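Side-chain contacts in esterase family protein (Staphylococcus aureus, PDB 7L0A), which probably hydrolyses S-formylglutathione to formate and glutathione, as a serine esterase of the esterase D family: residues R65-E70 / H242-W247; E70-E75 / Q249-A254. One frame throughout, in Å; residues are numbered along the deposited sequence.

Going out from the N terminus, the chain lays down strands 9-17, 24-32 and 49-53, then makes short helix 62-66 and helix 69-75; the later helix 244-259 returns to both. Contact 1 closes a loop of 171 residues that contains Ser129 and Asp213, the predicted nucleophile and acid of the charge relay, and its second segment starts at His242, the predicted histidine of the same relay. Contact 2 closes a slightly longer loop starting a few residues on. Because the order is 65-70, 70-75, 242-247, 249-254, the two loops cross rather than nest. Ile69 of contact 1 packs on Ile251 of contact 2, CD1 to CG1 at 4.1 Å, and Asp248 accepts bonds from both Ser68 and Tyr72.

Contact 1 of 2, residues R65-E70 / H242-W247; sequences RYTSIE and HDYAYW
Thr67 OG1 is gripped twice: it accepts from Ile69 N at 3.0 Å, closing an ST turn between helices 62-66 and 69-75, and it bonds to Tyr63 O one turn back. With the hydroxyl tied down between the backbone N and the carbonyl carbon (chi1 78°), Thr67 CG2 faces the other segment and meets the edge of the Tyr244 ring, 3.6 Å from Tyr244 CD1. Tyr66 comes at the same ring from above: its CB sits over one face, 3.6 Å from Tyr244 CG, a CH-pi contact, while the two phenol rings lie oblique with planes at 45°. On the opposite face Trp247 CE3 stands 3.6 Å above the ring plane, over the centre, which clamps Tyr244 between Tyr66 and Trp247. The Tyr244 hydroxyl bonds to Ser58 OG, fixing the far end. Trp247 reaches onward as well, its CZ2 lying 3.7 Å above the face of the His242 ring, whose ND1 bonds to Asp213. Asp243 starts the helix as N-cap, OD1 taking Tyr246 N. This is the setting of the predicted charge-relay histidine in an alpha/beta hydrolase: a loop leading straight into the final helix.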
loop_
_atom_site.group_PDB
_atom_site.type_symbol
_atom_site.label_atom_id
_atom_site.label_comp_id
_atom_site.label_asym_id
_atom_site.label_seq_id
_atom_site.Cartn_x
_atom_site.Cartn_y
_atom_site.Cartn_z
ATOM N N ARG B 65 -11.988 0.761 -12.298
ATOM C CA ARG B 65 -13.296 1.341 -12.539
ATOM C C ARG B 65 -13.987 0.727 -13.751
ATOM O O ARG B 65 -15.197 0.462 -13.704
ATOM C CB ARG B 65 -13.159 2.849 -12.701
ATOM C CG ARG B 65 -12.781 3.568 -11.432
ATOM C CD ARG B 65 -12.030 4.844 -11.705
ATOM N NE ARG B 65 -12.787 5.783 -12.488
ATOM C CZ ARG B 65 -12.279 6.910 -12.960
ATOM N NH1 ARG B 65 -10.989 7.204 -12.749
ATOM N NH2 ARG B 65 -13.022 7.699 -13.693
ATOM N N TYR B 66 -13.256 0.499 -14.842
ATOM C CA TYR B 66 -13.869 0.144 -16.115
ATOM C C TYR B 66 -13.841 -1.346 -16.412
ATOM O O TYR B 66 -14.300 -1.753 -17.497
ATOM C CB TYR B 66 -13.178 0.968 -17.253
ATOM C CG TYR B 66 -13.729 2.382 -17.241
ATOM C CD1 TYR B 66 -13.313 3.304 -16.303
ATOM C CD2 TYR B 66 -14.780 2.743 -18.066
ATOM C CE1 TYR B 66 -13.909 4.555 -16.198
ATOM C CE2 TYR B 66 -15.367 4.001 -17.988
ATOM C CZ TYR B 66 -14.938 4.892 -17.043
ATOM O OH TYR B 66 -15.558 6.131 -16.911
ATOM N N THR B 67 -13.305 -2.165 -15.501
ATOM C CA THR B 67 -13.335 -3.620 -15.630
ATOM C C THR B 67 -13.689 -4.193 -14.271
ATOM O O THR B 67 -13.754 -3.469 -13.273
ATOM C CB THR B 67 -11.998 -4.222 -16.105
ATOM O OG1 THR B 67 -11.073 -4.267 -15.015
ATOM C CG2 THR B 67 -11.391 -3.436 -17.243
ATOM N N SER B 68 -13.875 -5.510 -14.216
ATOM C CA SER B 68 -13.979 -6.215 -12.944
ATOM C C SER B 68 -12.689 -6.940 -12.594
ATOM O O SER B 68 -12.728 -8.019 -12.010
ATOM C CB SER B 68 -15.158 -7.187 -12.970
ATOM O OG SER B 68 -16.404 -6.529 -13.081
ATOM N N ILE B 69 -11.521 -6.363 -12.918
ATOM C CA ILE B 69 -10.274 -7.083 -12.706
ATOM C C ILE B 69 -10.113 -7.586 -11.275
ATOM O O ILE B 69 -9.613 -8.692 -11.056
ATOM C CB ILE B 69 -9.080 -6.215 -13.135
ATOM C CG1 ILE B 69 -7.789 -7.051 -13.080
ATOM C CG2 ILE B 69 -8.952 -4.973 -12.345
ATOM C CD1 ILE B 69 -6.581 -6.291 -13.477
ATOM N N GLU B 70 -10.516 -6.808 -10.276
ATOM C CA GLU B 70 -10.320 -7.275 -8.908
ATOM C C GLU B 70 -11.083 -8.578 -8.647
ATOM O O GLU B 70 -10.590 -9.477 -7.950
ATOM C CB GLU B 70 -10.720 -6.219 -7.880
ATOM C CG GLU B 70 -10.453 -6.745 -6.469
ATOM C CD GLU B 70 -10.686 -5.738 -5.350
ATOM O OE1 GLU B 70 -10.651 -4.521 -5.639
ATOM O OE2 GLU B 70 -10.870 -6.163 -4.198
ATOM N N HIS B 242 -11.121 -0.893 -29.481
ATOM C CA HIS B 242 -10.055 -0.333 -28.654
ATOM C C HIS B 242 -10.656 0.355 -27.423
ATOM O O HIS B 242 -10.651 1.573 -27.278
ATOM C CB HIS B 242 -9.224 0.633 -29.505
ATOM C CG HIS B 242 -7.878 0.946 -28.952
ATOM N ND1 HIS B 242 -6.769 0.191 -29.252
ATOM C CD2 HIS B 242 -7.456 1.931 -28.127
ATOM C CE1 HIS B 242 -5.721 0.698 -28.626
ATOM N NE2 HIS B 242 -6.114 1.744 -27.925
ATOM N N ASP B 243 -11.180 -0.459 -26.506
ATOM C CA ASP B 243 -11.916 0.089 -25.365
ATOM C C ASP B 243 -11.983 -0.944 -24.244
ATOM O O ASP B 243 -11.590 -2.110 -24.407
ATOM C CB ASP B 243 -13.306 0.574 -25.793
ATOM C CG ASP B 243 -14.149 -0.511 -26.420
ATOM O OD1 ASP B 243 -14.180 -1.646 -25.904
ATOM O OD2 ASP B 243 -14.820 -0.223 -27.429
ATOM N N TYR B 244 -12.507 -0.490 -23.078
ATOM C CA TYR B 244 -12.505 -1.322 -21.882
ATOM C C TYR B 244 -13.600 -2.368 -21.895
ATOM O O TYR B 244 -13.552 -3.332 -21.114
ATOM C CB TYR B 244 -12.613 -0.440 -20.651
ATOM C CG TYR B 244 -11.285 0.071 -20.180
ATOM C CD1 TYR B 244 -10.444 -0.751 -19.429
ATOM C CD2 TYR B 244 -10.854 1.358 -20.468
ATOM C CE1 TYR B 244 -9.208 -0.307 -18.988
ATOM C CE2 TYR B 244 -9.599 1.815 -20.027
ATOM C CZ TYR B 244 -8.811 0.999 -19.285
ATOM O OH TYR B 244 -7.602 1.433 -18.819
ATOM N N ALA B 245 -14.598 -2.236 -22.762
ATOM C CA ALA B 245 -15.507 -3.366 -22.945
ATOM C C ALA B 245 -14.738 -4.582 -23.445
ATOM O O ALA B 245 -14.973 -5.714 -22.999
ATOM C CB ALA B 245 -16.616 -2.987 -23.913
ATOM N N TYR B 246 -13.774 -4.367 -24.349
ATOM C CA TYR B 246 -12.916 -5.461 -24.774
ATOM C C TYR B 246 -11.865 -5.803 -23.716
ATOM O O TYR B 246 -11.675 -6.982 -23.399
ATOM C CB TYR B 246 -12.230 -5.122 -26.118
ATOM C CG TYR B 246 -11.308 -6.224 -26.571
ATOM C CD1 TYR B 246 -11.811 -7.402 -27.093
ATOM C CD2 TYR B 246 -9.910 -6.092 -26.480
ATOM C CE1 TYR B 246 -10.970 -8.425 -27.500
ATOM C CE2 TYR B 246 -9.087 -7.114 -26.862
ATOM C CZ TYR B 246 -9.620 -8.272 -27.377
ATOM O OH TYR B 246 -8.808 -9.313 -27.769
ATOM N N TRP B 247 -11.166 -4.801 -23.147
ATOM C CA TRP B 247 -10.113 -5.136 -22.193
ATOM C C TRP B 247 -10.661 -5.800 -20.927
ATOM O O TRP B 247 -9.949 -6.600 -20.315
ATOM C CB TRP B 247 -9.251 -3.895 -21.844
ATOM C CG TRP B 247 -8.606 -3.360 -23.114
ATOM C CD1 TRP B 247 -8.073 -4.098 -24.104
ATOM C CD2 TRP B 247 -8.545 -1.995 -23.542
ATOM N NE1 TRP B 247 -7.663 -3.281 -25.135
ATOM C CE2 TRP B 247 -7.919 -1.984 -24.803
ATOM C CE3 TRP B 247 -8.919 -0.781 -22.973
ATOM C CZ2 TRP B 247 -7.705 -0.820 -25.512
ATOM C CZ3 TRP B 247 -8.718 0.367 -23.665
ATOM C CH2 TRP B 247 -8.087 0.352 -24.936
#

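Contact 2 of 2, residues E70-E75 / Q249-A254; sequences ERYANE and QAIKRA
Tyr72 lays its ring against Lys252 where helices 69-75 and 244-259 of the alpha/beta-hydrolase fold pack side by side, each with other side chains resting on strands of the central sheet. The tight part is this one aromatic side chain. Lys252 CB lies over one face of the Tyr72 ring, 3.6 Å from its centroid and 16° off the normal, a CH-pi contact, and Lys252 CG and CD carry on across the same face at about a right angle to the tyrosine. With CG anti to the backbone N (chi1 178°) and the next two torsions also extended, the aliphatic chain runs on across the face before bending at its last torsion. Ile251 closes in at the ring edge, its CG2 4.1 Å from Tyr72 CE2. Beyond the ring, the hydroxyl of Tyr72 is held by Asp248 OD1, which pins the far end of the buried phenol.

The outer side is looser and wet. Tyr72 CE1 lies over one face of the Arg71 guanidinium, offset toward its rim, and no direct hydrogen bond joins 70-75 to 249-254. Waters do the bridging: one links Arg71 NH1 with Lys252 NZ, the lysine half weak, and the other accepts from Lys252 NZ at 2.9 Å and donates to Glu75 OE1 at 2.8 Å.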
loop_
_atom_site.group_PDB
_atom_site.type_symbol
_atom_site.label_atom_id
_atom_site.label_comp_id
_atom_site.label_asym_id
_atom_site.label_seq_id
_atom_site.Cartn_x
_atom_site.Cartn_y
_atom_site.Cartn_z
ATOM N N GLU B 70 -10.516 -6.808 -10.276
ATOM C CA GLU B 70 -10.320 -7.275 -8.908
ATOM C C GLU B 70 -11.083 -8.578 -8.647
ATOM O O GLU B 70 -10.590 -9.477 -7.950
ATOM C CB GLU B 70 -10.720 -6.219 -7.880
ATOM C CG GLU B 70 -10.453 -6.745 -6.469
ATOM C CD GLU B 70 -10.686 -5.738 -5.350
ATOM O OE1 GLU B 70 -10.651 -4.521 -5.639
ATOM O OE2 GLU B 70 -10.870 -6.163 -4.198
ATOM N N ARG B 71 -12.298 -8.693 -9.188
ATOM C CA ARG B 71 -13.074 -9.921 -9.044
ATOM C C ARG B 71 -12.350 -11.104 -9.687
ATOM O O ARG B 71 -12.346 -12.210 -9.132
ATOM C CB ARG B 71 -14.476 -9.697 -9.641
ATOM C CG ARG B 71 -15.392 -10.881 -9.555
ATOM C CD ARG B 71 -16.837 -10.472 -9.654
ATOM N NE ARG B 71 -17.162 -9.640 -10.810
ATOM C CZ ARG B 71 -17.405 -10.091 -12.038
ATOM N NH1 ARG B 71 -17.332 -11.380 -12.305
ATOM N NH2 ARG B 71 -17.712 -9.242 -13.011
ATOM N N TYR B 72 -11.735 -10.891 -10.851
ATOM C CA TYR B 72 -11.012 -11.970 -11.507
ATOM C C TYR B 72 -9.779 -12.361 -10.703
ATOM O O TYR B 72 -9.484 -13.561 -10.514
ATOM C CB TYR B 72 -10.628 -11.559 -12.920
ATOM C CG TYR B 72 -11.723 -10.918 -13.756
ATOM C CD1 TYR B 72 -13.060 -11.286 -13.624
ATOM C CD2 TYR B 72 -11.409 -9.915 -14.679
ATOM C CE1 TYR B 72 -14.055 -10.687 -14.366
ATOM C CE2 TYR B 72 -12.393 -9.318 -15.433
ATOM C CZ TYR B 72 -13.718 -9.705 -15.281
ATOM O OH TYR B 72 -14.703 -9.117 -16.039
ATOM N N ALA B 73 -9.026 -11.347 -10.243
ATOM C CA ALA B 73 -7.837 -11.577 -9.441
ATOM C C ALA B 73 -8.165 -12.282 -8.137
ATOM O O ALA B 73 -7.423 -13.157 -7.692
ATOM C CB ALA B 73 -7.115 -10.241 -9.211
ATOM N N ASN B 74 -9.283 -11.926 -7.520
ATOM C CA ASN B 74 -9.671 -12.558 -6.261
ATOM C C ASN B 74 -9.925 -14.047 -6.446
ATOM O O ASN B 74 -9.524 -14.869 -5.615
ATOM C CB ASN B 74 -10.911 -11.839 -5.717
ATOM C CG ASN B 74 -11.233 -12.231 -4.306
ATOM O OD1 ASN B 74 -10.341 -12.387 -3.466
ATOM N ND2 ASN B 74 -12.504 -12.356 -4.016
ATOM N N GLU B 75 -10.574 -14.419 -7.553
ATOM C CA GLU B 75 -10.842 -15.821 -7.840
ATOM C C GLU B 75 -9.563 -16.625 -7.962
ATOM O O GLU B 75 -9.518 -17.805 -7.573
ATOM C CB GLU B 75 -11.652 -15.953 -9.131
ATOM C CG GLU B 75 -12.006 -17.397 -9.466
ATOM C CD GLU B 75 -12.819 -17.554 -10.732
ATOM O OE1 GLU B 75 -13.091 -16.537 -11.401
ATOM O OE2 GLU B 75 -13.177 -18.709 -11.059
ATOM N N GLN B 249 -13.085 -8.159 -20.917
ATOM C CA GLN B 249 -13.151 -9.551 -21.341
ATOM C C GLN B 249 -11.772 -10.165 -21.502
ATOM O O GLN B 249 -11.540 -11.323 -21.119
ATOM C CB GLN B 249 -13.883 -9.655 -22.681
ATOM C CG GLN B 249 -15.312 -9.166 -22.693
ATOM C CD GLN B 249 -15.892 -9.140 -24.103
ATOM O OE1 GLN B 249 -16.200 -8.074 -24.639
ATOM N NE2 GLN B 249 -16.032 -10.314 -24.712
ATOM N N ALA B 250 -10.851 -9.408 -22.109
ATOM C CA ALA B 250 -9.524 -9.918 -22.408
ATOM C C ALA B 250 -8.711 -10.137 -21.141
ATOM O O ALA B 250 -7.984 -11.129 -21.030
ATOM C CB ALA B 250 -8.793 -8.960 -23.354
ATOM N N ILE B 251 -8.822 -9.229 -20.166
ATOM C CA ILE B 251 -8.033 -9.402 -18.949
ATOM C C ILE B 251 -8.589 -10.528 -18.096
ATOM O O ILE B 251 -7.820 -11.206 -17.391
ATOM C CB ILE B 251 -7.921 -8.079 -18.179
ATOM C CG1 ILE B 251 -6.729 -8.062 -17.213
ATOM C CG2 ILE B 251 -9.169 -7.726 -17.415
ATOM C CD1 ILE B 251 -5.355 -8.080 -17.923
ATOM N N LYS B 252 -9.903 -10.782 -18.158
ATOM C CA LYS B 252 -10.421 -11.966 -17.485
ATOM C C LYS B 252 -9.803 -13.234 -18.060
ATOM O O LYS B 252 -9.350 -14.111 -17.318
ATOM C CB LYS B 252 -11.946 -12.004 -17.586
ATOM C CG LYS B 252 -12.617 -13.232 -16.965
ATOM C CD LYS B 252 -14.107 -13.227 -17.302
ATOM C CE LYS B 252 -14.788 -14.540 -16.933
ATOM N NZ LYS B 252 -14.740 -14.769 -15.470
ATOM N N ARG B 253 -9.769 -13.344 -19.396
ATOM C CA ARG B 253 -9.161 -14.501 -20.045
ATOM C C ARG B 253 -7.680 -14.590 -19.735
ATOM O O ARG B 253 -7.158 -15.676 -19.444
ATOM C CB ARG B 253 -9.421 -14.427 -21.548
ATOM C CG ARG B 253 -8.545 -15.299 -22.393
ATOM C CD ARG B 253 -8.899 -16.774 -22.243
ATOM N NE ARG B 253 -7.917 -17.582 -22.974
ATOM C CZ ARG B 253 -7.285 -18.631 -22.469
ATOM N NH1 ARG B 253 -7.530 -19.034 -21.232
ATOM N NH2 ARG B 253 -6.411 -19.283 -23.219
ATOM N N ALA B 254 -6.994 -13.443 -19.775
ATOM C CA ALA B 254 -5.566 -13.412 -19.524
ATOM C C ALA B 254 -5.222 -13.902 -18.123
ATOM O O ALA B 254 -4.247 -14.635 -17.945
ATOM C CB ALA B 254 -5.044 -12.001 -19.733
HETATM O O HOH W 1 -17.513 -12.865 -15.061
HETATM O O HOH W 2 -12.462 -15.085 -13.714
#